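Local coordinates for protein 2-hydroxyhepta-2,4-diene-1,7-dioate isomerase (Mycobacterium marinum, PDB 3QDF) that probably acts as a zinc-binding isomerase of the fumarylacetoacetate hydrolase family, assigned to the homoprotocatechuate degradative pathway, at residues E191-V196 against S250-G255; V200-R205 against G235-V240; G246-I251 against T258-V263. All coordinates share one frame; numbering follows the deposited sequence.

Interaction 1 (E191-V196 against S250-G255); sequences ELRTEV and SITIEG. With ZN (zinc ion), chain C.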
loop_
_atom_site.group_PDB
_atom_site.type_symbol
_atom_site.label_atom_id
_atom_site.label_comp_id
_atom_site.label_asym_id
_atom_site.label_seq_id
_atom_site.Cartn_x
_atom_site.Cartn_y
_atom_site.Cartn_z
ATOM N N GLU A 191 11.008 6.581 7.811
ATOM C CA GLU A 191 11.741 6.618 6.553
ATOM C C GLU A 191 11.018 5.826 5.466
ATOM O O GLU A 191 10.474 4.763 5.733
ATOM C CB GLU A 191 13.150 6.054 6.697
ATOM C CG GLU A 191 13.903 6.187 5.380
ATOM C CD GLU A 191 15.281 5.592 5.411
ATOM O OE1 GLU A 191 16.188 6.280 5.901
ATOM O OE2 GLU A 191 15.452 4.446 4.923
ATOM N N LEU A 192 11.054 6.338 4.237
ATOM C CA LEU A 192 10.606 5.589 3.071
ATOM C C LEU A 192 11.726 5.542 2.022
ATOM O O LEU A 192 12.296 6.574 1.653
ATOM C CB LEU A 192 9.326 6.210 2.489
ATOM C CG LEU A 192 8.678 5.650 1.223
ATOM C CD1 LEU A 192 7.262 6.251 1.067
ATOM C CD2 LEU A 192 9.520 5.911 -0.046
ATOM N N ARG A 193 12.018 4.349 1.527
ATOM C CA ARG A 193 13.103 4.167 0.583
ATOM C C ARG A 193 12.610 3.284 -0.544
ATOM O O ARG A 193 12.095 2.192 -0.297
ATOM C CB ARG A 193 14.295 3.516 1.296
ATOM C CG ARG A 193 15.613 3.467 0.507
ATOM C CD ARG A 193 16.721 2.868 1.400
ATOM N NE ARG A 193 16.663 1.403 1.473
ATOM C CZ ARG A 193 16.328 0.684 2.548
ATOM N NH1 ARG A 193 16.000 1.260 3.701
ATOM N NH2 ARG A 193 16.322 -0.638 2.466
ATOM N N THR A 194 12.781 3.750 -1.774
ATOM C CA THR A 194 12.449 2.967 -2.967
ATOM C C THR A 194 13.692 2.593 -3.773
ATOM O O THR A 194 14.560 3.434 -4.053
ATOM C CB THR A 194 11.467 3.714 -3.903
ATOM O OG1 THR A 194 10.309 4.119 -3.160
ATOM C CG2 THR A 194 11.054 2.812 -5.065
ATOM N N GLU A 195 13.764 1.325 -4.159
ATOM C CA GLU A 195 14.858 0.834 -4.980
ATOM C C GLU A 195 14.348 0.208 -6.258
ATOM O O GLU A 195 13.303 -0.435 -6.276
ATOM C CB GLU A 195 15.698 -0.190 -4.217
ATOM C CG GLU A 195 16.395 0.397 -3.012
ATOM C CD GLU A 195 17.069 -0.655 -2.146
ATOM O OE1 GLU A 195 17.341 -1.781 -2.648
ATOM O OE2 GLU A 195 17.327 -0.341 -0.963
ATOM N N VAL A 196 15.098 0.412 -7.329
ATOM C CA VAL A 196 14.840 -0.251 -8.598
ATOM C C VAL A 196 16.138 -0.991 -8.922
ATOM O O VAL A 196 17.184 -0.361 -9.126
ATOM C CB VAL A 196 14.439 0.770 -9.705
ATOM C CG1 VAL A 196 14.239 0.075 -11.054
ATOM C CG2 VAL A 196 13.162 1.511 -9.297
ATOM N N SER A 250 11.419 -2.224 -5.091
ATOM C CA SER A 250 11.231 -2.489 -3.672
ATOM C C SER A 250 11.074 -1.194 -2.933
ATOM O O SER A 250 11.928 -0.311 -3.034
ATOM C CB SER A 250 12.447 -3.220 -3.109
ATOM O OG SER A 250 12.432 -4.558 -3.540
ATOM N N ILE A 251 9.981 -1.073 -2.202
ATOM C CA ILE A 251 9.723 0.089 -1.364
ATOM C C ILE A 251 9.778 -0.398 0.082
ATOM O O ILE A 251 9.072 -1.358 0.464
ATOM C CB ILE A 251 8.319 0.692 -1.666
ATOM C CG1 ILE A 251 8.176 1.019 -3.160
ATOM C CG2 ILE A 251 8.019 1.919 -0.807
ATOM C CD1 ILE A 251 6.710 0.807 -3.704
ATOM N N THR A 252 10.620 0.254 0.884
ATOM C CA THR A 252 10.745 -0.075 2.297
ATOM C C THR A 252 10.279 1.112 3.127
ATOM O O THR A 252 10.706 2.257 2.894
ATOM C CB THR A 252 12.224 -0.420 2.667
ATOM O OG1 THR A 252 12.632 -1.572 1.931
ATOM C CG2 THR A 252 12.387 -0.719 4.185
ATOM N N ILE A 253 9.393 0.844 4.081
ATOM C CA ILE A 253 9.041 1.835 5.063
ATOM C C ILE A 253 9.424 1.346 6.451
ATOM O O ILE A 253 9.091 0.235 6.842
ATOM C CB ILE A 253 7.557 2.238 4.994
ATOM C CG1 ILE A 253 7.237 2.778 3.594
ATOM C CG2 ILE A 253 7.241 3.323 6.093
ATOM C CD1 ILE A 253 5.746 3.173 3.389
ATOM N N GLU A 254 10.168 2.188 7.161
ATOM C CA GLU A 254 10.570 1.941 8.541
ATOM C C GLU A 254 9.364 1.570 9.434
ATOM O O GLU A 254 8.319 2.207 9.371
ATOM C CB GLU A 254 11.272 3.187 9.070
ATOM C CG GLU A 254 11.712 3.141 10.548
ATOM C CD GLU A 254 12.302 4.479 10.987
ATOM O OE1 GLU A 254 12.187 5.458 10.224
ATOM O OE2 GLU A 254 12.887 4.559 12.086
ATOM N N GLY A 255 9.517 0.518 10.235
ATOM C CA GLY A 255 8.464 0.043 11.104
ATOM C C GLY A 255 7.427 -0.812 10.403
ATOM O O GLY A 255 6.507 -1.305 11.044
HETATM ZN ZN ZN C . 17.922 5.607 4.841
#

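Interaction 2 (V200-R205 against G235-V240); sequences VKQHAR and GTPAGV. With ZN (zinc ion), chain C.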
loop_
_atom_site.group_PDB
_atom_site.type_symbol
_atom_site.label_atom_id
_atom_site.label_comp_id
_atom_site.label_asym_id
_atom_site.label_seq_id
_atom_site.Cartn_x
_atom_site.Cartn_y
_atom_site.Cartn_z
ATOM N N VAL A 200 18.924 2.990 -5.079
ATOM C CA VAL A 200 18.003 3.872 -4.347
ATOM C C VAL A 200 17.559 5.069 -5.203
ATOM O O VAL A 200 18.402 5.818 -5.740
ATOM C CB VAL A 200 18.613 4.362 -3.006
ATOM C CG1 VAL A 200 17.714 5.420 -2.360
ATOM C CG2 VAL A 200 18.849 3.175 -2.042
ATOM N N LYS A 201 16.240 5.233 -5.320
ATOM C CA LYS A 201 15.619 6.276 -6.147
ATOM C C LYS A 201 14.861 7.297 -5.319
ATOM O O LYS A 201 14.890 8.481 -5.629
ATOM C CB LYS A 201 14.668 5.664 -7.188
ATOM C CG LYS A 201 15.322 4.667 -8.145
ATOM C CD LYS A 201 16.411 5.302 -8.990
ATOM C CE LYS A 201 17.122 4.261 -9.828
ATOM N NZ LYS A 201 18.315 4.869 -10.475
ATOM N N GLN A 202 14.156 6.820 -4.294
ATOM C CA GLN A 202 13.475 7.683 -3.345
ATOM C C GLN A 202 14.065 7.402 -1.987
ATOM O O GLN A 202 14.346 6.244 -1.643
ATOM C CB GLN A 202 11.966 7.397 -3.299
ATOM C CG GLN A 202 11.293 7.547 -4.646
ATOM C CD GLN A 202 9.789 7.423 -4.552
ATOM O OE1 GLN A 202 9.248 6.325 -4.364
ATOM N NE2 GLN A 202 9.101 8.546 -4.707
ATOM N N HIS A 203 14.237 8.456 -1.202
ATOM C CA HIS A 203 14.825 8.320 0.121
ATOM C C HIS A 203 14.399 9.522 0.932
ATOM O O HIS A 203 15.005 10.585 0.829
ATOM C CB HIS A 203 16.351 8.234 -0.003
ATOM C CG HIS A 203 17.033 7.628 1.182
ATOM N ND1 HIS A 203 18.395 7.705 1.362
ATOM C CD2 HIS A 203 16.552 6.951 2.253
ATOM C CE1 HIS A 203 18.730 7.087 2.484
ATOM N NE2 HIS A 203 17.629 6.623 3.047
ATOM N N ALA A 204 13.330 9.361 1.713
ATOM C CA ALA A 204 12.763 10.483 2.465
ATOM C C ALA A 204 11.979 10.007 3.677
ATOM O O ALA A 204 11.780 8.816 3.861
ATOM C CB ALA A 204 11.876 11.349 1.545
ATOM N N ARG A 205 11.551 10.937 4.519
ATOM C CA ARG A 205 10.790 10.589 5.723
ATOM C C ARG A 205 9.367 11.126 5.598
ATOM O O ARG A 205 9.151 12.191 5.006
ATOM C CB ARG A 205 11.474 11.132 6.984
ATOM C CG ARG A 205 12.949 10.755 7.116
ATOM C CD ARG A 205 13.482 11.100 8.504
ATOM N NE ARG A 205 12.885 10.225 9.514
ATOM C CZ ARG A 205 13.311 8.995 9.800
ATOM N NH1 ARG A 205 12.684 8.266 10.724
ATOM N NH2 ARG A 205 14.361 8.479 9.164
ATOM N N GLY A 235 0.718 9.802 -0.952
ATOM C CA GLY A 235 1.570 10.622 -1.827
ATOM C C GLY A 235 2.979 10.067 -1.821
ATOM O O GLY A 235 3.324 9.255 -0.962
ATOM N N THR A 236 3.777 10.484 -2.796
ATOM C CA THR A 236 5.116 9.969 -2.961
ATOM C C THR A 236 6.145 11.108 -2.839
ATOM O O THR A 236 5.879 12.255 -3.286
ATOM C CB THR A 236 5.257 9.229 -4.332
ATOM O OG1 THR A 236 6.397 8.354 -4.308
ATOM C CG2 THR A 236 5.405 10.227 -5.507
ATOM N N PRO A 237 7.323 10.816 -2.230
ATOM C CA PRO A 237 8.426 11.793 -2.210
ATOM C C PRO A 237 9.120 12.002 -3.550
ATOM O O PRO A 237 8.775 11.356 -4.552
ATOM C CB PRO A 237 9.428 11.198 -1.201
ATOM C CG PRO A 237 9.054 9.749 -1.085
ATOM C CD PRO A 237 7.601 9.641 -1.373
ATOM N N ALA A 238 10.114 12.897 -3.546
ATOM C CA ALA A 238 10.959 13.128 -4.718
ATOM C C ALA A 238 11.626 11.804 -5.174
ATOM O O ALA A 238 11.802 10.852 -4.380
ATOM C CB ALA A 238 12.021 14.203 -4.398
ATOM N N GLY A 239 11.977 11.748 -6.451
ATOM C CA GLY A 239 12.769 10.648 -6.993
ATOM C C GLY A 239 11.985 9.629 -7.790
ATOM O O GLY A 239 12.514 8.542 -8.098
ATOM N N VAL A 240 10.736 9.962 -8.135
ATOM C CA VAL A 240 9.935 9.097 -9.019
ATOM C C VAL A 240 10.703 8.834 -10.303
ATOM O O VAL A 240 11.453 9.689 -10.746
ATOM C CB VAL A 240 8.509 9.680 -9.349
ATOM C CG1 VAL A 240 7.641 9.642 -8.116
ATOM C CG2 VAL A 240 8.587 11.138 -9.922
HETATM ZN ZN ZN C . 17.922 5.607 4.841
HETATM O O HOH W 1 13.246 10.854 -2.164
#

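Interaction 3 (G246-I251 against T258-V263); sequences GDTVSI and TLTNPV. With EDO (1,2-ethanediol), chain E.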
loop_
_atom_site.group_PDB
_atom_site.type_symbol
_atom_site.label_atom_id
_atom_site.label_comp_id
_atom_site.label_asym_id
_atom_site.label_seq_id
_atom_site.Cartn_x
_atom_site.Cartn_y
_atom_site.Cartn_z
ATOM N N GLY A 246 11.699 -6.467 -16.825
ATOM C CA GLY A 246 12.885 -7.016 -16.171
ATOM C C GLY A 246 13.258 -6.362 -14.850
ATOM O O GLY A 246 14.054 -6.912 -14.114
ATOM N N ASP A 247 12.688 -5.198 -14.543
ATOM C CA ASP A 247 13.040 -4.475 -13.305
ATOM C C ASP A 247 12.382 -5.131 -12.104
ATOM O O ASP A 247 11.381 -5.845 -12.254
ATOM C CB ASP A 247 12.585 -3.011 -13.339
ATOM C CG ASP A 247 13.387 -2.145 -14.310
ATOM O OD1 ASP A 247 14.533 -2.504 -14.678
ATOM O OD2 ASP A 247 12.867 -1.074 -14.689
ATOM N N THR A 248 12.957 -4.882 -10.928
ATOM C CA THR A 248 12.312 -5.149 -9.658
ATOM C C THR A 248 12.300 -3.871 -8.840
ATOM O O THR A 248 13.321 -3.208 -8.698
ATOM C CB THR A 248 13.046 -6.233 -8.857
ATOM O OG1 THR A 248 13.125 -7.423 -9.645
ATOM C CG2 THR A 248 12.306 -6.552 -7.590
ATOM N N VAL A 249 11.136 -3.546 -8.282
ATOM C CA VAL A 249 10.993 -2.353 -7.459
ATOM C C VAL A 249 10.635 -2.743 -6.034
ATOM O O VAL A 249 9.707 -3.530 -5.803
ATOM C CB VAL A 249 10.017 -1.307 -8.108
ATOM C CG1 VAL A 249 8.727 -1.952 -8.507
ATOM C CG2 VAL A 249 9.783 -0.111 -7.201
ATOM N N SER A 250 11.419 -2.224 -5.091
ATOM C CA SER A 250 11.231 -2.489 -3.672
ATOM C C SER A 250 11.074 -1.194 -2.933
ATOM O O SER A 250 11.928 -0.311 -3.034
ATOM C CB SER A 250 12.447 -3.220 -3.109
ATOM O OG SER A 250 12.432 -4.558 -3.540
ATOM N N ILE A 251 9.981 -1.073 -2.202
ATOM C CA ILE A 251 9.723 0.089 -1.364
ATOM C C ILE A 251 9.778 -0.398 0.082
ATOM O O ILE A 251 9.072 -1.358 0.464
ATOM C CB ILE A 251 8.319 0.692 -1.666
ATOM C CG1 ILE A 251 8.176 1.019 -3.160
ATOM C CG2 ILE A 251 8.019 1.919 -0.807
ATOM C CD1 ILE A 251 6.710 0.807 -3.704
ATOM N N THR A 258 9.044 -4.239 3.608
ATOM C CA THR A 258 9.415 -3.984 2.238
ATOM C C THR A 258 8.382 -4.611 1.315
ATOM O O THR A 258 8.067 -5.801 1.430
ATOM C CB THR A 258 10.825 -4.553 1.949
ATOM O OG1 THR A 258 11.770 -3.875 2.789
ATOM C CG2 THR A 258 11.230 -4.358 0.481
ATOM N N LEU A 259 7.866 -3.785 0.406
ATOM C CA LEU A 259 7.012 -4.237 -0.669
ATOM C C LEU A 259 7.841 -4.348 -1.950
ATOM O O LEU A 259 8.384 -3.350 -2.410
ATOM C CB LEU A 259 5.833 -3.261 -0.855
ATOM C CG LEU A 259 4.892 -3.443 -2.062
ATOM C CD1 LEU A 259 4.158 -4.766 -2.017
ATOM C CD2 LEU A 259 3.870 -2.324 -2.076
ATOM N N THR A 260 7.910 -5.559 -2.516
ATOM C CA THR A 260 8.728 -5.845 -3.697
ATOM C C THR A 260 7.902 -6.437 -4.820
ATOM O O THR A 260 7.139 -7.369 -4.589
ATOM C CB THR A 260 9.859 -6.840 -3.351
ATOM O OG1 THR A 260 10.662 -6.285 -2.311
ATOM C CG2 THR A 260 10.731 -7.138 -4.553
ATOM N N ASN A 261 8.063 -5.906 -6.027
ATOM C CA ASN A 261 7.374 -6.419 -7.204
ATOM C C ASN A 261 8.241 -6.433 -8.434
ATOM O O ASN A 261 8.909 -5.431 -8.735
ATOM C CB ASN A 261 6.129 -5.595 -7.544
ATOM C CG ASN A 261 5.157 -5.550 -6.419
ATOM O OD1 ASN A 261 5.265 -4.699 -5.510
ATOM N ND2 ASN A 261 4.198 -6.455 -6.451
ATOM N N PRO A 262 8.203 -7.557 -9.178
ATOM C CA PRO A 262 8.853 -7.545 -10.473
ATOM C C PRO A 262 8.022 -6.738 -11.494
ATOM O O PRO A 262 6.871 -6.361 -11.219
ATOM C CB PRO A 262 8.954 -9.040 -10.837
ATOM C CG PRO A 262 7.812 -9.699 -10.128
ATOM C CD PRO A 262 7.488 -8.823 -8.910
ATOM N N VAL A 263 8.622 -6.451 -12.646
ATOM C CA VAL A 263 7.961 -5.675 -13.694
ATOM C C VAL A 263 8.088 -6.470 -14.992
ATOM O O VAL A 263 9.138 -7.034 -15.263
ATOM C CB VAL A 263 8.606 -4.285 -13.847
ATOM C CG1 VAL A 263 7.868 -3.459 -14.857
ATOM C CG2 VAL A 263 8.672 -3.557 -12.475
HETATM C C1 EDO E . 9.287 -8.696 2.696
HETATM O O1 EDO E . 7.977 -9.275 2.599
HETATM C C2 EDO E . 9.565 -8.415 4.171
HETATM O O2 EDO E . 9.322 -7.043 4.531
HETATM O O HOH W 2 6.518 -2.484 -5.560
#

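Interaction 1 (E191-V196 against S250-G255)
Glu191 meets Glu254 twice. Its backbone N donates to Glu254 OE1 at 2.9 Å, on the anti lone pair of that carboxylate oxygen, while its carbonyl O accepts from Glu254 N. The side chain leads away from this clasp: with CG anti to the backbone N (chi1 -177°) and the chain extended, Glu191 OE1 reaches a zinc ion at 2.1 Å, a site shared with His203. Leu192 forms a non-hydrogen-bonded pair with Ile253, and its CG lies 4.0 Å from Ile253 CG1 on the buried face. Arg193 and Thr252 make the next hydrogen-bonded pair, Thr252 N to Arg193 O being short at 2.7 Å and nearly straight. Bent at chi3 (80°), the arginine lays its guanidinium over the side chain of Thr252, whose CB sits 3.9 Å from the plane. In that plane, at the edge, NE of Arg193 binds Glu195 OE2 at 3.1 Å, and NH1 makes a weaker, longer bond to Glu191 OE2. This salt-bridge network may help to orient the zinc-bound carboxylate. Thr194 packs alongside Ile251, its OG1 3.8 Å from Ile251 CG1, though that hydroxyl hydrogen-bonds to Gln202. Glu195 completes the ladder through paired backbone bonds with Ser250. The two antiparallel strands lie inside a mixed sheet, flanked by strand 199-205 on one side and strand 257-265 on the other, while strands 118-128 and 144-155 cover Thr194, Ile251 and Ile253, with Pro237 beside Leu192.

Interaction 2 (V200-R205 against G235-V240)
Gln202 reaches into the loop 235-240 from a classic beta bulge, in which Lys201 and Gln202 both face Thr194 on the neighbouring strand. Gln202, itself buried, makes the largest single contribution to the contact. Its CG is anti to the carbonyl carbon (chi1 -58°) and the chain runs on extended, which brings the terminal amide up to the loop backbone. There NE2 donates to Thr236 OG1 at 2.7 Å along a nearly straight bond (169°), with the hydroxyl oxygen almost in the amide plane; the two side chains cross at about a right angle. A second, weak bond runs from NE2 to Pro237 O, bent to 126° at the hydrogen. The other end of the amide is held too, since OE1, besides its bond to Thr194, accepts from Gly122 N, so both ends of the group have partners that fix its rotation. Thr236 OG1 also bonds to Gly122 O, and its side chain touches Glu121 and Glu123, ligands of another zinc ion. The bonds of Gln202 therefore tie strand 199-205 to the loop that runs beside the other zinc site.

Pro237, its CB directed toward the strand, packs that atom against Ala204 CB at 3.7 Å, an apolar contact next to the polar grip of Gln202. The backbone of Gly239, which has no side chain, comes directly against the bulge: its CA makes a CA-H...O contact of 3.3 Å with Lys201 O. Between Gln202 and Ala204, the side chain of His203 leaves the backbone away from the loop, and its NE2 binds zinc at 2.1 Å. Its backbone N still reaches the loop through one water, which accepts from His203 N at 2.8 Å and donates to Ala238 O at 2.6 Å.

Interaction 3 (G246-I251 against T258-V263)
Ser250 and Thr260 form the closest side-chain pair, OG to OG1 at 2.8 Å, a hydrogen bond in which either hydroxyl may be the donor. Each places its oxygen beside its own backbone N (chi1 -74° and -58°), and this turns the two hydroxyls toward each other. Next to them the methyls of Thr248 and Thr260 press together, CG2 to CG2 at 3.5 Å, tighter than usual for carbon atoms. These threonines and the serine occupy the partly exposed face of a beta hairpin, strands 248-253 and 257-265, whose ladder includes paired backbone bonds between Val249 and Asn261 and between Ile251 and Leu259. On the reverse, buried face, Val249, Ile251, Leu259 and Asn261 look toward strands such as 144-155 and 175-182; the side chains across the pair touch less closely here, Val249 CG1 being 4.3 Å from Val263 CG2. Asn261 ND2 binds Val107 O and Gly104 O. The ladder frays toward exposed Gly246: Val263 N makes a weak bond to Asp247 O, bent to 128°, and Gly246 N donates to Val263 O from above its carbonyl plane.

From the N terminus, strand 191-196 comes first and runs on through a tight connection into strand 199-205, its neighbour in the same sheet. Interaction 2 closes the first loop, bringing 235-240 back to 200-205 after helix 213-223 and strand 231-233. It is nested inside the longer loop closed by interaction 1, in which 250-255 returns to 191-196. Interaction 3 follows interaction 2 in series and closes a short hairpin; it overlaps interaction 1 at Ser250 and Ile251, so strand 248-253 is paired on both its edges. Together they join the zinc-bearing edge of the sheet to its C-terminal hairpin, and Glu191 and His203 bring interactions 1 and 2 to one metal.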